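Local coordinates for Tle cognate immunity protein 4 C-terminal domain-containing protein (Pseudomonas aeruginosa PAO1, PDB 4R1D), which binds the lipase effector Tle4 of a type VI secretion system and probably protects the bacterium that makes it as an immunity protein, at residues L69-I72 with S78-L81; D50-E55 with D96-S101; L82-E87 with V114-E119. All coordinates share one frame; numbering follows the deposited sequence.

Interaction 1 (L69-I72 with S78-L81); sequences LRKI and SVGL
The flat groups that meet here are the backbone amides of Ile72 and Gly80, each offering its N-H in the plane of the other's carbonyl. Ile72 N reaches Gly80 O at 2.8 Å with an N-H...O angle of 166°, and Gly80 N returns the bond to Ile72 O, also at 2.8 Å. Two CA-H groups lie beside these bonds, so each oxygen takes a second, weaker contact: Lys71 CA is 3.3 Å from Gly80 O and Val79 CA is 3.2 Å from Ile72 O.

On one face of this ribbon lie the side chains of Lys71 and Leu81, a non-hydrogen-bonded pair that packs beneath helix 42-58. On the other face Ile72 is paired with Gly80, which has no side chain, and packs on Glu119 and Val123 of helix 119-132. Lys71 carries most of the apolar contact. With CG anti to the backbone N (chi1 -175°) and the chain extended beyond it, the lysine runs slantwise over the neighbouring strand. Its CG touches Leu81 CD2 at 3.9 Å, and farther out CE rests 4.1 Å from Val79 CB.

Just upstream the regular pairing is broken: two residues, Leu69 and Arg70, stand across from the single Leu82, a classic beta bulge. Beyond it the strands run antiparallel, the short segment axes at 167°, as the two arms of the beta hairpin 68-73/79-84, whose strand 68-73 is an outermost strand within this chain.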
ATOM      1  N   LEU B  69      -5.692   2.189  29.343  1.00 22.62           N
ATOM      2  CA  LEU B  69      -5.892   1.091  30.279  1.00 20.89           C
ATOM      3  C   LEU B  69      -4.978   1.190  31.501  1.00 29.12           C
ATOM      4  O   LEU B  69      -5.457   1.201  32.633  1.00 29.34           O
ATOM      5  CB  LEU B  69      -5.729  -0.244  29.563  1.00 23.22           C
ATOM      6  CG  LEU B  69      -6.773  -0.295  28.437  1.00 30.47           C
ATOM      7  CD1 LEU B  69      -6.480  -1.392  27.453  1.00 28.79           C
ATOM      8  CD2 LEU B  69      -8.189  -0.437  29.016  1.00 31.63           C
ATOM      9  N   ARG B  70      -3.670   1.280  31.283  1.00 24.63           N
ATOM     10  CA  ARG B  70      -2.744   1.377  32.405  1.00 27.04           C
ATOM     11  C   ARG B  70      -1.334   1.731  31.985  1.00 25.93           C
ATOM     12  O   ARG B  70      -0.927   1.504  30.844  1.00 23.41           O
ATOM     13  CB  ARG B  70      -2.725   0.075  33.225  1.00 28.77           C
ATOM     14  CG  ARG B  70      -2.520  -1.200  32.415  1.00 31.50           C
ATOM     15  CD  ARG B  70      -2.750  -2.450  33.272  1.00 37.36           C
ATOM     16  NE  ARG B  70      -3.279  -3.564  32.481  1.00 42.11           N
ATOM     17  CZ  ARG B  70      -4.559  -3.702  32.144  1.00 31.53           C
ATOM     18  NH1 ARG B  70      -5.451  -2.798  32.535  1.00 45.42           N
ATOM     19  NH2 ARG B  70      -4.957  -4.737  31.417  1.00 32.79           N
ATOM     20  N   LYS B  71      -0.593   2.305  32.925  1.00 25.12           N
ATOM     21  CA  LYS B  71       0.836   2.477  32.768  1.00 22.64           C
ATOM     22  C   LYS B  71       1.531   1.365  33.539  1.00 29.92           C
ATOM     23  O   LYS B  71       1.273   1.171  34.730  1.00 28.95           O
ATOM     24  CB  LYS B  71       1.263   3.841  33.290  1.00 25.39           C
ATOM     25  CG  LYS B  71       2.723   4.162  33.049  1.00 26.42           C
ATOM     26  CD  LYS B  71       3.048   5.553  33.564  1.00 33.53           C
ATOM     27  CE  LYS B  71       4.526   5.860  33.437  1.00 32.51           C
ATOM     28  NZ  LYS B  71       4.838   7.182  34.047  1.00 35.73           N
ATOM     29  N   ILE B  72       2.394   0.622  32.850  1.00 21.40           N
ATOM     30  CA  ILE B  72       3.069  -0.521  33.435  1.00 25.74           C
ATOM     31  C   ILE B  72       4.542  -0.227  33.707  1.00 26.19           C
ATOM     32  O   ILE B  72       5.241   0.333  32.861  1.00 25.55           O
ATOM     33  CB  ILE B  72       2.934  -1.770  32.530  1.00 28.83           C
ATOM     34  CG1 ILE B  72       1.453  -2.138  32.358  1.00 30.97           C
ATOM     35  CG2 ILE B  72       3.713  -2.946  33.104  1.00 27.92           C
ATOM     36  CD1 ILE B  72       1.188  -3.133  31.246  1.00 25.48           C
ATOM     37  N   SER B  78      12.103   1.260  32.925  1.00 28.97           N
ATOM     38  CA  SER B  78      11.353   1.107  31.688  1.00 27.14           C
ATOM     39  C   SER B  78       9.858   1.104  31.983  1.00 27.65           C
ATOM     40  O   SER B  78       9.427   0.543  32.993  1.00 27.46           O
ATOM     41  CB  SER B  78      11.773  -0.178  30.975  1.00 23.66           C
ATOM     42  OG  SER B  78      10.996  -0.380  29.809  1.00 27.04           O
ATOM     43  N   VAL B  79       9.070   1.733  31.109  1.00 21.58           N
ATOM     44  CA  VAL B  79       7.626   1.795  31.303  1.00 24.86           C
ATOM     45  C   VAL B  79       6.850   1.504  30.017  1.00 21.58           C
ATOM     46  O   VAL B  79       7.382   1.612  28.908  1.00 25.57           O
ATOM     47  CB  VAL B  79       7.180   3.178  31.833  1.00 23.13           C
ATOM     48  CG1 VAL B  79       7.854   3.480  33.175  1.00 28.00           C
ATOM     49  CG2 VAL B  79       7.494   4.266  30.816  1.00 21.30           C
ATOM     50  N   GLY B  80       5.583   1.149  30.174  1.00 22.10           N
ATOM     51  CA  GLY B  80       4.716   0.959  29.025  1.00 24.12           C
ATOM     52  C   GLY B  80       3.380   1.643  29.198  1.00 23.70           C
ATOM     53  O   GLY B  80       2.838   1.690  30.301  1.00 24.75           O
ATOM     54  N   LEU B  81       2.849   2.190  28.110  1.00 19.76           N
ATOM     55  CA  LEU B  81       1.488   2.696  28.102  1.00 19.62           C
ATOM     56  C   LEU B  81       0.622   1.686  27.372  1.00 24.59           C
ATOM     57  O   LEU B  81       0.894   1.345  26.224  1.00 18.33           O
ATOM     58  CB  LEU B  81       1.405   4.061  27.401  1.00 20.10           C
ATOM     59  CG  LEU B  81       2.297   5.177  27.969  1.00 21.30           C
ATOM     60  CD1 LEU B  81       2.215   6.448  27.135  1.00 22.20           C
ATOM     61  CD2 LEU B  81       1.938   5.467  29.430  1.00 24.97           C
TER

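Interaction 2 (D50-E55 with D96-S101); sequences DRLEQE and DTYVTS
Two donors grip Asp96 OD2 where it faces Leu52. Tyr98 OH donates to it at 2.6 Å, coming from above the carboxylate plane, 40° out of it, and Arg109 of strand 107-115 adds a salt bridge through NH2. The carboxylate is buried, and this pairing with the guanidinium probably keeps it ionised; OD1 of the same group has a hydrogen-bond partner of its own.

Asp96 and Tyr98 sit two residues apart on strand 92-100, so both side chains leave the same face. The Asp96 carboxylate lies anti to the backbone N (chi1 -168°), whereas the Tyr98 ring stands beside its own backbone N (chi1 -62°); these different turns let the phenol reach the acid two residues back.

Against this polar pair comes a single leucine. Leu52 points its CB at the strand and crosses both side chains at about a right angle, with CD1 doing the touching. That methyl is 3.5 Å from Asp96 OD2 and 4.2 Å from Tyr98 CZ, lying oblique to the ring. Its 3.0 Å approach to Tyr98 OH is tight for carbon and oxygen, and the precise placement of the methyl is therefore doubtful.

In the fold this is a helix lying on an antiparallel sheet, part of the Tli4 N-terminal domain. Helix 42-58 covers the face bearing Asp96 and Tyr98, while Thr97 and Val99 of the same strand meet helix 119-132 on the opposite face. Leu52 also touches Arg109 and Leu81, and thus spans three neighbouring strands.

One turn of the helix is bridged by a salt bridge between Arg51 NE and Glu55 OE2 at 3.2 Å. Within the same turn Glu55 N bonds to Arg51 O at 3.1 Å.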
ATOM      1  N   ASP B  50       4.487  11.199  29.670  1.00 27.37           N
ATOM      2  CA  ASP B  50       3.370  11.792  30.404  1.00 29.14           C
ATOM      3  C   ASP B  50       2.395  12.446  29.440  1.00 25.75           C
ATOM      4  O   ASP B  50       1.185  12.369  29.630  1.00 26.53           O
ATOM      5  CB  ASP B  50       3.850  12.825  31.432  1.00 26.77           C
ATOM      6  CG  ASP B  50       4.528  12.194  32.631  1.00 34.22           C
ATOM      7  OD1 ASP B  50       4.340  10.984  32.870  1.00 28.37           O
ATOM      8  OD2 ASP B  50       5.244  12.921  33.352  1.00 40.46           O
ATOM      9  N   ARG B  51       2.926  13.100  28.410  1.00 25.22           N
ATOM     10  CA  ARG B  51       2.094  13.790  27.430  1.00 29.51           C
ATOM     11  C   ARG B  51       1.167  12.819  26.713  1.00 28.39           C
ATOM     12  O   ARG B  51      -0.008  13.112  26.484  1.00 25.00           O
ATOM     13  CB  ARG B  51       2.968  14.496  26.394  1.00 28.99           C
ATOM     14  CG  ARG B  51       2.192  15.269  25.342  1.00 37.18           C
ATOM     15  CD  ARG B  51       3.091  15.645  24.164  1.00 48.63           C
ATOM     16  NE  ARG B  51       2.746  14.877  22.968  1.00 61.96           N
ATOM     17  CZ  ARG B  51       3.251  13.683  22.661  1.00 50.98           C
ATOM     18  NH1 ARG B  51       4.146  13.100  23.454  1.00 39.06           N
ATOM     19  NH2 ARG B  51       2.856  13.072  21.553  1.00 50.72           N
ATOM     20  N   LEU B  52       1.716  11.669  26.335  1.00 25.75           N
ATOM     21  CA  LEU B  52       0.953  10.647  25.633  1.00 28.52           C
ATOM     22  C   LEU B  52      -0.095  10.014  26.527  1.00 21.55           C
ATOM     23  O   LEU B  52      -1.214   9.751  26.084  1.00 23.65           O
ATOM     24  CB  LEU B  52       1.872   9.547  25.109  1.00 26.72           C
ATOM     25  CG  LEU B  52       2.365   9.691  23.676  1.00 34.70           C
ATOM     26  CD1 LEU B  52       3.255   8.507  23.335  1.00 32.61           C
ATOM     27  CD2 LEU B  52       1.171   9.782  22.722  1.00 33.13           C
ATOM     28  N   GLU B  53       0.279   9.722  27.769  1.00 24.31           N
ATOM     29  CA  GLU B  53      -0.680   9.117  28.683  1.00 25.66           C
ATOM     30  C   GLU B  53      -1.893  10.026  28.821  1.00 26.32           C
ATOM     31  O   GLU B  53      -3.037   9.569  28.779  1.00 24.33           O
ATOM     32  CB  GLU B  53      -0.069   8.829  30.057  1.00 21.88           C
ATOM     33  CG  GLU B  53      -1.124   8.307  31.031  1.00 24.17           C
ATOM     34  CD  GLU B  53      -0.602   8.072  32.424  1.00 34.14           C
ATOM     35  OE1 GLU B  53       0.632   8.062  32.608  1.00 33.24           O
ATOM     36  OE2 GLU B  53      -1.440   7.896  33.336  1.00 29.97           O
ATOM     37  N   GLN B  54      -1.648  11.323  28.956  1.00 24.73           N
ATOM     38  CA  GLN B  54      -2.748  12.258  29.129  1.00 24.80           C
ATOM     39  C   GLN B  54      -3.595  12.418  27.867  1.00 25.11           C
ATOM     40  O   GLN B  54      -4.796  12.661  27.952  1.00 29.88           O
ATOM     41  CB  GLN B  54      -2.253  13.605  29.666  1.00 30.28           C
ATOM     42  CG  GLN B  54      -1.720  13.532  31.109  1.00 31.66           C
ATOM     43  CD  GLN B  54      -2.746  12.988  32.116  1.00 40.49           C
ATOM     44  OE1 GLN B  54      -3.910  13.404  32.134  1.00 42.94           O
ATOM     45  NE2 GLN B  54      -2.309  12.051  32.960  1.00 28.83           N
ATOM     46  N   GLU B  55      -2.983  12.274  26.698  1.00 24.24           N
ATOM     47  CA  GLU B  55      -3.749  12.291  25.460  1.00 25.73           C
ATOM     48  C   GLU B  55      -4.686  11.094  25.421  1.00 24.48           C
ATOM     49  O   GLU B  55      -5.867  11.230  25.108  1.00 24.67           O
ATOM     50  CB  GLU B  55      -2.836  12.258  24.232  1.00 31.16           C
ATOM     51  CG  GLU B  55      -1.991  13.501  24.045  1.00 29.50           C
ATOM     52  CD  GLU B  55      -1.140  13.437  22.793  1.00 35.93           C
ATOM     53  OE1 GLU B  55      -1.242  12.439  22.047  1.00 39.88           O
ATOM     54  OE2 GLU B  55      -0.370  14.388  22.551  1.00 50.85           O
ATOM     55  N   ASP B  96       2.792   0.557  24.199  1.00 17.84           N
ATOM     56  CA  ASP B  96       3.836   1.502  23.803  1.00 16.23           C
ATOM     57  C   ASP B  96       4.941   1.499  24.868  1.00 19.43           C
ATOM     58  O   ASP B  96       4.797   2.146  25.909  1.00 25.25           O
ATOM     59  CB  ASP B  96       3.206   2.884  23.689  1.00 18.16           C
ATOM     60  CG  ASP B  96       4.109   3.903  23.006  1.00 15.87           C
ATOM     61  OD1 ASP B  96       5.171   3.498  22.522  1.00 17.60           O
ATOM     62  OD2 ASP B  96       3.723   5.097  22.956  1.00 19.00           O
ATOM     63  N   THR B  97       6.026   0.765  24.627  1.00 20.73           N
ATOM     64  CA  THR B  97       7.087   0.635  25.637  1.00 16.09           C
ATOM     65  C   THR B  97       8.244   1.601  25.421  1.00 24.04           C
ATOM     66  O   THR B  97       8.709   1.803  24.293  1.00 21.35           O
ATOM     67  CB  THR B  97       7.684  -0.783  25.726  1.00 21.89           C
ATOM     68  OG1 THR B  97       8.432  -1.069  24.542  1.00 29.62           O
ATOM     69  CG2 THR B  97       6.600  -1.856  25.954  1.00 16.15           C
ATOM     70  N   TYR B  98       8.710   2.182  26.519  1.00 15.88           N
ATOM     71  CA  TYR B  98       9.884   3.043  26.500  1.00 21.32           C
ATOM     72  C   TYR B  98      10.946   2.388  27.366  1.00 20.73           C
ATOM     73  O   TYR B  98      10.672   1.955  28.489  1.00 23.20           O
ATOM     74  CB  TYR B  98       9.509   4.441  27.000  1.00 20.22           C
ATOM     75  CG  TYR B  98       8.475   5.064  26.100  1.00 20.61           C
ATOM     76  CD1 TYR B  98       8.858   5.850  25.031  1.00 20.24           C
ATOM     77  CD2 TYR B  98       7.115   4.790  26.263  1.00 19.10           C
ATOM     78  CE1 TYR B  98       7.925   6.394  24.169  1.00 23.43           C
ATOM     79  CE2 TYR B  98       6.171   5.331  25.404  1.00 18.95           C
ATOM     80  CZ  TYR B  98       6.589   6.130  24.356  1.00 21.36           C
ATOM     81  OH  TYR B  98       5.680   6.683  23.485  1.00 19.72           O
ATOM     82  N   VAL B  99      12.150   2.277  26.829  1.00 17.92           N
ATOM     83  CA  VAL B  99      13.190   1.505  27.503  1.00 19.73           C
ATOM     84  C   VAL B  99      14.537   2.166  27.286  1.00 23.27           C
ATOM     85  O   VAL B  99      14.775   2.778  26.242  1.00 21.60           O
ATOM     86  CB  VAL B  99      13.216   0.038  27.013  1.00 25.52           C
ATOM     87  CG1 VAL B  99      13.560  -0.044  25.527  1.00 22.67           C
ATOM     88  CG2 VAL B  99      14.182  -0.800  27.850  1.00 21.83           C
ATOM     89  N   THR B 100      15.413   2.052  28.279  1.00 21.20           N
ATOM     90  CA  THR B 100      16.713   2.704  28.232  1.00 22.81           C
ATOM     91  C   THR B 100      17.851   1.699  28.325  1.00 21.45           C
ATOM     92  O   THR B 100      17.728   0.670  28.971  1.00 25.98           O
ATOM     93  CB  THR B 100      16.850   3.709  29.390  1.00 23.63           C
ATOM     94  OG1 THR B 100      16.596   3.037  30.631  1.00 25.34           O
ATOM     95  CG2 THR B 100      15.849   4.833  29.221  1.00 28.76           C
ATOM     96  N   SER B 101      18.967   2.005  27.674  1.00 20.13           N
ATOM     97  CA  SER B 101      20.144   1.156  27.758  1.00 18.18           C
ATOM     98  C   SER B 101      20.901   1.453  29.051  1.00 21.43           C
ATOM     99  O   SER B 101      20.726   2.521  29.649  1.00 21.50           O
ATOM    100  CB  SER B 101      21.054   1.415  26.559  1.00 17.97           C
ATOM    101  OG  SER B 101      21.298   2.806  26.427  1.00 21.13           O
TER

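Interaction 3 (L82-E87 with V114-E119); sequences LSWSSE and VSVDRE
Trp84 brings CZ3 and CH2 of its six-membered ring up to a branch of Val116: CZ3 lies 3.8 Å from CG2 of that valine, and CH2 is 4.1 Å from the same methyl. The approach is oblique to the indole. Although the CB of Trp84 points away from segment 114-119, the length of the ring carries its far end back to the valine. His61 and Tyr93 meet the indole as well, and Leu69 and Met67 pack on it, so Val116 joins a mixed aromatic and aliphatic surround.

A second contact joins Leu82 to Glu119. Glu119 begins helix 119-132, with Arg118 as the N-cap residue. The Glu119 side chain runs out straight, CG anti to the backbone N (chi1 -174°), and brings OE2 within 3.6 Å of Leu82 CD2. The carboxylate is turned to Arg70, whose NE forms a salt bridge with OE2.

The turn between strand and helix is closed by Arg118 N bonding to Ser115 O at 2.9 Å. From this turn Ser115 and Arg118 reach out to hydrogen-bond with the partner Tle4 chain, among others to Asp402 and Lys393 of that chain.

Between the two segments the contact is van der Waals only: a methyl on a ring, and a methyl beside a carboxylate oxygen whose charge is probably balanced by Arg70.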
ATOM      1  N   LEU B  82      -0.411   1.198  28.047  1.00 16.10           N
ATOM      2  CA  LEU B  82      -1.309   0.215  27.461  1.00 19.89           C
ATOM      3  C   LEU B  82      -2.645   0.861  27.166  1.00 20.38           C
ATOM      4  O   LEU B  82      -3.297   1.420  28.063  1.00 23.33           O
ATOM      5  CB  LEU B  82      -1.500  -0.964  28.424  1.00 21.02           C
ATOM      6  CG  LEU B  82      -2.217  -2.185  27.844  1.00 19.24           C
ATOM      7  CD1 LEU B  82      -1.288  -2.944  26.930  1.00 17.00           C
ATOM      8  CD2 LEU B  82      -2.675  -3.088  28.988  1.00 26.33           C
ATOM      9  N   SER B  83      -3.053   0.793  25.903  1.00 17.58           N
ATOM     10  CA  SER B  83      -4.326   1.354  25.467  1.00 15.11           C
ATOM     11  C   SER B  83      -5.010   0.338  24.570  1.00 17.28           C
ATOM     12  O   SER B  83      -4.373  -0.608  24.124  1.00 15.89           O
ATOM     13  CB  SER B  83      -4.104   2.673  24.712  1.00 20.15           C
ATOM     14  OG  SER B  83      -3.308   2.472  23.547  1.00 20.57           O
ATOM     15  N   TRP B  84      -6.306   0.509  24.324  1.00 20.82           N
ATOM     16  CA  TRP B  84      -6.975  -0.284  23.290  1.00 18.00           C
ATOM     17  C   TRP B  84      -6.344   0.017  21.929  1.00 20.14           C
ATOM     18  O   TRP B  84      -5.953   1.148  21.666  1.00 20.07           O
ATOM     19  CB  TRP B  84      -8.476   0.018  23.264  1.00 20.72           C
ATOM     20  CG  TRP B  84      -9.209  -0.665  24.380  1.00 19.26           C
ATOM     21  CD1 TRP B  84      -9.863  -0.069  25.421  1.00 23.98           C
ATOM     22  CD2 TRP B  84      -9.350  -2.075  24.570  1.00 21.90           C
ATOM     23  NE1 TRP B  84     -10.405  -1.028  26.250  1.00 24.18           N
ATOM     24  CE2 TRP B  84     -10.102  -2.267  25.749  1.00 22.62           C
ATOM     25  CE3 TRP B  84      -8.910  -3.199  23.863  1.00 17.92           C
ATOM     26  CZ2 TRP B  84     -10.428  -3.531  26.226  1.00 23.98           C
ATOM     27  CZ3 TRP B  84      -9.238  -4.454  24.339  1.00 25.06           C
ATOM     28  CH2 TRP B  84      -9.988  -4.610  25.509  1.00 26.24           C
ATOM     29  N   SER B  85      -6.255  -0.986  21.059  1.00 18.85           N
ATOM     30  CA  SER B  85      -5.591  -0.790  19.768  1.00 17.18           C
ATOM     31  C   SER B  85      -6.427   0.013  18.768  1.00 17.35           C
ATOM     32  O   SER B  85      -5.909   0.486  17.754  1.00 19.88           O
ATOM     33  CB  SER B  85      -5.172  -2.126  19.162  1.00 19.68           C
ATOM     34  OG  SER B  85      -6.301  -2.909  18.866  1.00 17.59           O
ATOM     35  N   SER B  86      -7.721   0.153  19.045  1.00 16.57           N
ATOM     36  CA  SER B  86      -8.592   1.051  18.291  1.00 21.49           C
ATOM     37  C   SER B  86      -9.833   1.332  19.109  1.00 23.77           C
ATOM     38  O   SER B  86     -10.043   0.726  20.161  1.00 17.51           O
ATOM     39  CB  SER B  86      -9.018   0.445  16.953  1.00 19.20           C
ATOM     40  OG  SER B  86     -10.146  -0.396  17.136  1.00 20.71           O
ATOM     41  N   GLU B  87     -10.672   2.232  18.611  1.00 19.95           N
ATOM     42  CA  GLU B  87     -11.874   2.589  19.347  1.00 22.49           C
ATOM     43  C   GLU B  87     -12.970   1.531  19.283  1.00 21.07           C
ATOM     44  O   GLU B  87     -14.036   1.711  19.877  1.00 22.64           O
ATOM     45  CB  GLU B  87     -12.377   3.969  18.915  1.00 26.11           C
ATOM     46  CG  GLU B  87     -11.373   5.055  19.269  1.00 22.84           C
ATOM     47  CD  GLU B  87     -11.840   6.452  18.926  1.00 28.08           C
ATOM     48  OE1 GLU B  87     -12.920   6.596  18.308  1.00 29.75           O
ATOM     49  OE2 GLU B  87     -11.113   7.408  19.278  1.00 29.63           O
ATOM     50  N   VAL B 114      -0.609  -6.100  21.307  1.00 15.54           N
ATOM     51  CA  VAL B 114      -0.492  -7.240  22.195  1.00 18.11           C
ATOM     52  C   VAL B 114      -1.895  -7.817  22.419  1.00 16.81           C
ATOM     53  O   VAL B 114      -2.863  -7.076  22.545  1.00 18.56           O
ATOM     54  CB  VAL B 114       0.126  -6.797  23.540  1.00 18.42           C
ATOM     55  CG1 VAL B 114      -0.113  -7.831  24.623  1.00 20.65           C
ATOM     56  CG2 VAL B 114       1.617  -6.488  23.361  1.00 19.06           C
ATOM     57  N   SER B 115      -2.010  -9.138  22.455  1.00 17.71           N
ATOM     58  CA  SER B 115      -3.319  -9.739  22.694  1.00 18.64           C
ATOM     59  C   SER B 115      -3.743  -9.576  24.147  1.00 19.98           C
ATOM     60  O   SER B 115      -2.932  -9.704  25.058  1.00 21.55           O
ATOM     61  CB  SER B 115      -3.345 -11.216  22.291  1.00 22.38           C
ATOM     62  OG  SER B 115      -3.590 -11.364  20.899  1.00 22.62           O
ATOM     63  N   VAL B 116      -5.021  -9.294  24.349  1.00 20.44           N
ATOM     64  CA  VAL B 116      -5.570  -9.202  25.697  1.00 22.66           C
ATOM     65  C   VAL B 116      -5.173 -10.429  26.515  1.00 26.03           C
ATOM     66  O   VAL B 116      -4.693 -10.308  27.646  1.00 26.54           O
ATOM     67  CB  VAL B 116      -7.096  -9.087  25.657  1.00 21.33           C
ATOM     68  CG1 VAL B 116      -7.670  -9.164  27.071  1.00 27.20           C
ATOM     69  CG2 VAL B 116      -7.502  -7.790  24.992  1.00 20.76           C
ATOM     70  N   ASP B 117      -5.354 -11.610  25.931  1.00 25.71           N
ATOM     71  CA  ASP B 117      -5.099 -12.847  26.660  1.00 27.55           C
ATOM     72  C   ASP B 117      -3.621 -13.235  26.656  1.00 28.46           C
ATOM     73  O   ASP B 117      -3.252 -14.315  27.119  1.00 26.97           O
ATOM     74  CB  ASP B 117      -5.987 -13.988  26.148  1.00 27.83           C
ATOM     75  CG  ASP B 117      -5.627 -14.432  24.748  1.00 33.52           C
ATOM     76  OD1 ASP B 117      -4.762 -13.793  24.114  1.00 24.43           O
ATOM     77  OD2 ASP B 117      -6.224 -15.422  24.276  1.00 34.42           O
ATOM     78  N   ARG B 118      -2.775 -12.339  26.147  1.00 20.65           N
ATOM     79  CA  ARG B 118      -1.333 -12.552  26.200  1.00 24.41           C
ATOM     80  C   ARG B 118      -0.608 -11.464  26.979  1.00 23.76           C
ATOM     81  O   ARG B 118       0.617 -11.339  26.875  1.00 23.16           O
ATOM     82  CB  ARG B 118      -0.754 -12.638  24.787  1.00 24.08           C
ATOM     83  CG  ARG B 118      -1.290 -13.814  23.998  1.00 24.97           C
ATOM     84  CD  ARG B 118      -0.557 -13.991  22.693  1.00 24.22           C
ATOM     85  NE  ARG B 118      -1.275 -14.913  21.823  1.00 31.18           N
ATOM     86  CZ  ARG B 118      -0.691 -15.803  21.037  1.00 28.94           C
ATOM     87  NH1 ARG B 118       0.631 -15.896  21.012  1.00 33.10           N
ATOM     88  NH2 ARG B 118      -1.434 -16.595  20.274  1.00 31.82           N
ATOM     89  N   GLU B 119      -1.356 -10.690  27.761  1.00 21.66           N
ATOM     90  CA  GLU B 119      -0.799  -9.521  28.426  1.00 22.41           C
ATOM     91  C   GLU B 119       0.393  -9.817  29.337  1.00 26.23           C
ATOM     92  O   GLU B 119       1.403  -9.114  29.287  1.00 22.61           O
ATOM     93  CB  GLU B 119      -1.866  -8.752  29.207  1.00 25.06           C
ATOM     94  CG  GLU B 119      -1.324  -7.448  29.798  1.00 26.70           C
ATOM     95  CD  GLU B 119      -2.336  -6.681  30.628  1.00 31.16           C
ATOM     96  OE1 GLU B 119      -3.535  -7.030  30.603  1.00 33.60           O
ATOM     97  OE2 GLU B 119      -1.924  -5.724  31.314  1.00 29.78           O
TER

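Overall arrangement
All three contacts fall within the N-terminal domain, on the same side of the chain's centre. Their strands, 68-73, 79-84, 92-100 and 107-115, follow one another in sequence and in space as an antiparallel meander, with helices 42-58 and 119-132 on its two faces. Interaction 1 lies at the outer hairpin, its centre about 7 Å from that of interaction 2 and about 12 Å from that of interaction 3; strand 79-84 serves both 1 and 3. Both its segments fall between those of interaction 2, and it closes before interaction 3 opens. Interactions 2 and 3, centres about 16 Å apart, do not touch, yet their segments alternate. The meander thus links helix 42-58 to the Tle4-binding turn before helix 119-132.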